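Local coordinates for heme oxygenase 1 (PDB 1WE1), which opens the porphyrin ring of heme with oxygen and electrons from a reductase, yielding biliverdin, carbon monoxide and iron, probably for photosynthetic antenna pigments, at residues A[15-18]-A[19-23]; A[54-57]-A[58-61]. All coordinates share one frame; numbering follows the deposited sequence.

Contact 1 of 2, residues A[15-18]-A[19-23]; sequences KSHS and MAENV. With HEM (protoporphyrin IX containing Fe), chain H.
M19 takes up the backbone of K15 one turn earlier in helix 14-21, its N donating to K15 O over 3.0 Å. Its side chain runs back along the outside of the turn: CG lies over the carbonyl oxygen of K15, and the extended chi2 (161°) brings SD to within loose van der Waals range of the lysine's aliphatic CG. Beyond these residues M19 rests on M200 of helix 182-205. A20 repeats the helical bond, N to S16 O, with the donor in the carbonyl plane. Its methyl sits between protein and cofactor, CB being 3.2 Å from H17 O and 3.4 Å from the heme vinyl carbon CBB. S16 itself faces helix 182-205, where its OG is hydrogen-bonded to N193.

The helix here is the proximal helix of heme oxygenase, the one that supplies the axial ligand. H17 CG stands anti to the backbone N (chi1 -168°), which swings the imidazole out toward the porphyrin, and NE2 binds the iron at 2.0 Å. On the far side of the iron lies a water, 1.8 Å from FE in the model. E21, one turn on from H17, grips the other ring nitrogen: ND1 donates to OE2 over 2.7 Å, with OE2 in the imidazole plane. The carboxylate is turned 74° from the ring and accepts on the anti side of OE2. Such a His-carboxylate bond fixes the rotation of the imidazole and would be expected to make it a stronger donor to iron. E21 N also bonds to H17 O.

The bond from N22 N to S18 O is weak, at 3.4 Å. V23 then takes the N-cap position of helix 24-30 and packs on F203 and N204 of helix 182-205.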
loop_
_atom_site.group_PDB
_atom_site.type_symbol
_atom_site.label_atom_id
_atom_site.label_comp_id
_atom_site.label_asym_id
_atom_site.label_seq_id
_atom_site.Cartn_x
_atom_site.Cartn_y
_atom_site.Cartn_z
ATOM N N LYS A 15 -5.234 -6.633 -14.929
ATOM C CA LYS A 15 -5.149 -8.036 -14.535
ATOM C C LYS A 15 -4.667 -8.219 -13.088
ATOM O O LYS A 15 -5.343 -8.844 -12.275
ATOM C CB LYS A 15 -4.198 -8.768 -15.476
ATOM C CG LYS A 15 -3.989 -10.235 -15.159
ATOM C CD LYS A 15 -5.215 -11.041 -15.526
ATOM C CE LYS A 15 -4.983 -12.528 -15.339
ATOM N NZ LYS A 15 -6.194 -13.298 -15.748
ATOM N N SER A 16 -3.495 -7.675 -12.776
ATOM C CA SER A 16 -2.941 -7.805 -11.439
ATOM C C SER A 16 -3.875 -7.383 -10.320
ATOM O O SER A 16 -4.002 -8.088 -9.330
ATOM C CB SER A 16 -1.638 -7.022 -11.322
ATOM O OG SER A 16 -0.573 -7.727 -11.928
ATOM N N HIS A 17 -4.519 -6.231 -10.463
ATOM C CA HIS A 17 -5.437 -5.753 -9.437
ATOM C C HIS A 17 -6.548 -6.773 -9.239
ATOM O O HIS A 17 -7.030 -6.984 -8.124
ATOM C CB HIS A 17 -6.032 -4.409 -9.842
ATOM C CG HIS A 17 -6.748 -3.706 -8.733
ATOM N ND1 HIS A 17 -7.992 -4.094 -8.284
ATOM C CD2 HIS A 17 -6.412 -2.609 -8.011
ATOM C CE1 HIS A 17 -8.395 -3.259 -7.342
ATOM N NE2 HIS A 17 -7.455 -2.348 -7.159
ATOM N N SER A 18 -6.947 -7.407 -10.331
ATOM C CA SER A 18 -7.983 -8.427 -10.296
ATOM C C SER A 18 -7.516 -9.647 -9.476
ATOM O O SER A 18 -8.286 -10.203 -8.691
ATOM C CB SER A 18 -8.339 -8.842 -11.725
ATOM O OG SER A 18 -8.990 -10.099 -11.736
ATOM N N MET A 19 -6.260 -10.056 -9.656
ATOM C CA MET A 19 -5.717 -11.189 -8.909
ATOM C C MET A 19 -5.610 -10.810 -7.435
ATOM O O MET A 19 -5.800 -11.638 -6.548
ATOM C CB MET A 19 -4.335 -11.562 -9.430
ATOM C CG MET A 19 -4.327 -12.206 -10.799
ATOM S SD MET A 19 -2.668 -12.086 -11.536
ATOM C CE MET A 19 -1.713 -13.244 -10.502
ATOM N N ALA A 20 -5.304 -9.546 -7.183
ATOM C CA ALA A 20 -5.183 -9.049 -5.821
ATOM C C ALA A 20 -6.496 -9.264 -5.058
ATOM O O ALA A 20 -6.507 -9.770 -3.935
ATOM C CB ALA A 20 -4.827 -7.572 -5.851
ATOM N N GLU A 21 -7.604 -8.889 -5.686
ATOM C CA GLU A 21 -8.916 -9.022 -5.074
ATOM C C GLU A 21 -9.293 -10.475 -4.809
ATOM O O GLU A 21 -10.116 -10.754 -3.943
ATOM C CB GLU A 21 -9.984 -8.401 -5.975
ATOM C CG GLU A 21 -9.861 -6.909 -6.225
ATOM C CD GLU A 21 -10.659 -6.487 -7.451
ATOM O OE1 GLU A 21 -11.858 -6.840 -7.534
ATOM O OE2 GLU A 21 -10.090 -5.809 -8.338
ATOM N N ASN A 22 -8.694 -11.398 -5.553
ATOM C CA ASN A 22 -9.016 -12.813 -5.413
ATOM C C ASN A 22 -8.144 -13.645 -4.475
ATOM O O ASN A 22 -8.357 -14.846 -4.330
ATOM C CB ASN A 22 -9.044 -13.465 -6.786
ATOM C CG ASN A 22 -10.223 -13.009 -7.614
ATOM O OD1 ASN A 22 -11.344 -12.905 -7.105
ATOM N ND2 ASN A 22 -9.987 -12.747 -8.897
ATOM N N VAL A 23 -7.155 -13.018 -3.853
ATOM C CA VAL A 23 -6.304 -13.722 -2.915
ATOM C C VAL A 23 -7.203 -14.163 -1.753
ATOM O O VAL A 23 -8.094 -13.416 -1.347
ATOM C CB VAL A 23 -5.211 -12.789 -2.385
ATOM C CG1 VAL A 23 -4.449 -13.456 -1.249
ATOM C CG2 VAL A 23 -4.280 -12.402 -3.522
HETATM C CHA HEM H . -7.858 1.323 -7.849
HETATM C CHB HEM H . -3.773 -0.482 -5.992
HETATM C CHC HEM H . -6.447 -3.971 -3.935
HETATM C CHD HEM H . -10.339 -1.230 -4.533
HETATM C C1A HEM H . -6.480 1.084 -7.659
HETATM C C2A HEM H . -5.382 1.758 -8.334
HETATM C C3A HEM H . -4.228 1.213 -7.844
HETATM C C4A HEM H . -4.635 0.249 -6.812
HETATM C CMA HEM H . -2.810 1.516 -8.226
HETATM C CAA HEM H . -5.514 2.893 -9.338
HETATM C CBA HEM H . -5.947 2.476 -10.764
HETATM C CGA HEM H . -6.043 3.548 -11.687
HETATM O O1A HEM H . -5.050 3.677 -12.507
HETATM O O2A HEM H . -7.005 4.340 -11.726
HETATM C C1B HEM H . -4.137 -1.637 -5.281
HETATM C C2B HEM H . -3.192 -2.590 -4.702
HETATM C C3B HEM H . -3.942 -3.541 -4.072
HETATM C C4B HEM H . -5.338 -3.204 -4.341
HETATM C CMB HEM H . -1.692 -2.468 -4.794
HETATM C CAB HEM H . -3.488 -4.699 -3.204
HETATM C CBB HEM H . -2.654 -5.771 -3.954
HETATM C C1C HEM H . -7.733 -3.503 -3.833
HETATM C C2C HEM H . -8.808 -4.125 -3.074
HETATM C C3C HEM H . -9.928 -3.475 -3.448
HETATM C C4C HEM H . -9.519 -2.290 -4.167
HETATM C CMC HEM H . -8.626 -5.260 -2.085
HETATM C CAC HEM H . -11.375 -3.905 -3.193
HETATM C CBC HEM H . -11.903 -3.315 -1.855
HETATM C C1D HEM H . -10.015 -0.247 -5.498
HETATM C C2D HEM H . -10.969 0.719 -6.038
HETATM C C3D HEM H . -10.266 1.463 -6.930
HETATM C C4D HEM H . -8.891 0.907 -6.979
HETATM C CMD HEM H . -12.405 0.771 -5.624
HETATM C CAD HEM H . -10.701 2.640 -7.771
HETATM C CBD HEM H . -11.134 2.209 -9.243
HETATM C CGD HEM H . -11.274 3.309 -10.122
HETATM O O1D HEM H . -10.407 4.261 -10.114
HETATM O O2D HEM H . -12.247 3.366 -10.928
HETATM N NA HEM H . -6.009 0.159 -6.757
HETATM N NB HEM H . -5.439 -2.016 -5.047
HETATM N NC HEM H . -8.183 -2.335 -4.473
HETATM N ND HEM H . -8.752 -0.076 -6.062
HETATM FE FE HEM H . -7.103 -1.064 -5.604
HETATM O O HOH W 1 -6.838 0.102 -4.258
#

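Contact 2 of 2, residues A[54-57]-A[58-61]; sequences EEEM and AKFK
E56 and K59, three residues apart on the last turn of helix 36-59, lie side by side with their ends pointing the same way. The glutamate chain folds at chi2 (-69°), which turns its carboxylate along the helix toward the lysine instead of straight out from it. OE1 then forms a salt bridge with K59 NZ at 3.4 Å. The lysine is bent in turn at chi3, and this lays CE alongside the same oxygen, closer than the ammonium nitrogen is. OE2, the other oxygen of E56, pairs with R110 of helix 100-115, so the buried carboxylate is shared between two positive charges, an arrangement that would probably favour its ionised form.

Around this pair the alpha-helix is running out, as its backbone bonds reveal. A58 N still donates to E54 O over 3.3 Å, but the donor stands 45° above the carbonyl plane, and the same N makes a weak second bond to E55 O. Further on, K59 N bonds just weakly to E55 O, and F60 N makes a weak bond to M57 O at 3.1 Å, three residues before it. The methyl of A58 fits into the final turn, with CB 3.5 Å from both E54 O and E55 O.

M57 shares the turn with A58 but sends its side chain to another side. CG anti to the backbone N (chi1 -157°), followed by bends at chi2 and chi3, carries it away from 58-61 toward the loop beyond the helix, where it packs on L66 and Y70. F60 touches L66 as well.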
loop_
_atom_site.group_PDB
_atom_site.type_symbol
_atom_site.label_atom_id
_atom_site.label_comp_id
_atom_site.label_asym_id
_atom_site.label_seq_id
_atom_site.Cartn_x
_atom_site.Cartn_y
_atom_site.Cartn_z
ATOM N N GLU A 54 9.114 6.615 1.286
ATOM C CA GLU A 54 9.049 8.040 1.608
ATOM C C GLU A 54 10.406 8.680 1.897
ATOM O O GLU A 54 10.604 9.873 1.652
ATOM C CB GLU A 54 8.082 8.259 2.771
ATOM C CG GLU A 54 6.656 8.468 2.291
ATOM C CD GLU A 54 5.616 7.799 3.161
ATOM O OE1 GLU A 54 5.620 8.022 4.392
ATOM O OE2 GLU A 54 4.785 7.051 2.603
ATOM N N GLU A 55 11.341 7.890 2.408
ATOM C CA GLU A 55 12.679 8.395 2.681
ATOM C C GLU A 55 13.409 8.636 1.340
ATOM O O GLU A 55 13.953 9.715 1.101
ATOM C CB GLU A 55 13.451 7.381 3.522
ATOM C CG GLU A 55 14.833 7.814 3.954
ATOM C CD GLU A 55 15.480 6.796 4.885
ATOM O OE1 GLU A 55 16.414 6.079 4.452
ATOM O OE2 GLU A 55 15.041 6.708 6.056
ATOM N N GLU A 56 13.406 7.623 0.472
ATOM C CA GLU A 56 14.061 7.709 -0.832
ATOM C C GLU A 56 13.416 8.789 -1.702
ATOM O O GLU A 56 14.103 9.538 -2.389
ATOM C CB GLU A 56 13.999 6.358 -1.560
ATOM C CG GLU A 56 14.734 5.200 -0.871
ATOM C CD GLU A 56 16.248 5.355 -0.870
ATOM O OE1 GLU A 56 16.746 6.350 -1.436
ATOM O OE2 GLU A 56 16.947 4.482 -0.306
ATOM N N MET A 57 12.095 8.871 -1.670
ATOM C CA MET A 57 11.401 9.864 -2.469
ATOM C C MET A 57 11.804 11.293 -2.073
ATOM O O MET A 57 11.853 12.187 -2.921
ATOM C CB MET A 57 9.895 9.690 -2.318
ATOM C CG MET A 57 9.095 10.264 -3.468
ATOM S SD MET A 57 9.378 9.314 -4.968
ATOM C CE MET A 57 8.471 7.833 -4.552
ATOM N N ALA A 58 12.097 11.502 -0.791
ATOM C CA ALA A 58 12.489 12.820 -0.299
ATOM C C ALA A 58 13.868 13.209 -0.813
ATOM O O ALA A 58 14.160 14.397 -0.970
ATOM C CB ALA A 58 12.464 12.850 1.225
ATOM N N LYS A 59 14.719 12.218 -1.067
ATOM C CA LYS A 59 16.053 12.493 -1.603
ATOM C C LYS A 59 15.917 13.010 -3.030
ATOM O O LYS A 59 16.751 13.774 -3.506
ATOM C CB LYS A 59 16.918 11.235 -1.657
ATOM C CG LYS A 59 17.385 10.700 -0.331
ATOM C CD LYS A 59 18.643 9.854 -0.531
ATOM C CE LYS A 59 18.471 8.817 -1.645
ATOM N NZ LYS A 59 19.710 8.019 -1.878
ATOM N N PHE A 60 14.864 12.575 -3.713
ATOM C CA PHE A 60 14.642 12.985 -5.090
ATOM C C PHE A 60 13.543 14.026 -5.220
ATOM O O PHE A 60 12.870 14.086 -6.243
ATOM C CB PHE A 60 14.305 11.764 -5.965
ATOM C CG PHE A 60 15.360 10.695 -5.946
ATOM C CD1 PHE A 60 15.307 9.661 -5.018
ATOM C CD2 PHE A 60 16.436 10.747 -6.822
ATOM C CE1 PHE A 60 16.314 8.694 -4.958
ATOM C CE2 PHE A 60 17.447 9.788 -6.770
ATOM C CZ PHE A 60 17.384 8.758 -5.831
ATOM N N LYS A 61 13.360 14.851 -4.193
ATOM C CA LYS A 61 12.323 15.875 -4.254
ATOM C C LYS A 61 12.566 16.823 -5.435
ATOM O O LYS A 61 11.618 17.379 -6.001
ATOM C CB LYS A 61 12.273 16.680 -2.950
ATOM C CG LYS A 61 13.566 17.370 -2.607
ATOM C CD LYS A 61 13.395 18.430 -1.519
ATOM C CE LYS A 61 12.973 17.843 -0.179
ATOM N NZ LYS A 61 11.564 17.371 -0.191
#

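Overall arrangement
Both contacts are closing turns of helices in an almost wholly helical, single-chain fold, and each is partly buried. They occupy different elements on opposite sides of the chain's centre, with centres about 29 Å and nearest atoms about 18 Å apart. Contact 1, on helix 14-21, borders the heme: its main polar side-chain pair ties a metal ligand to a carboxylate by a short His-carboxylate hydrogen bond. In contact 2, at the end of helix 36-59, the side chain of M57 lies about 13 Å from the heme, and the polar chemistry is ion pairing, within the helix to K59 and across to R110 of helix 100-115. Regular backbone bonds carry contact 1 as far as E21, whereas weak ones prevail in contact 2.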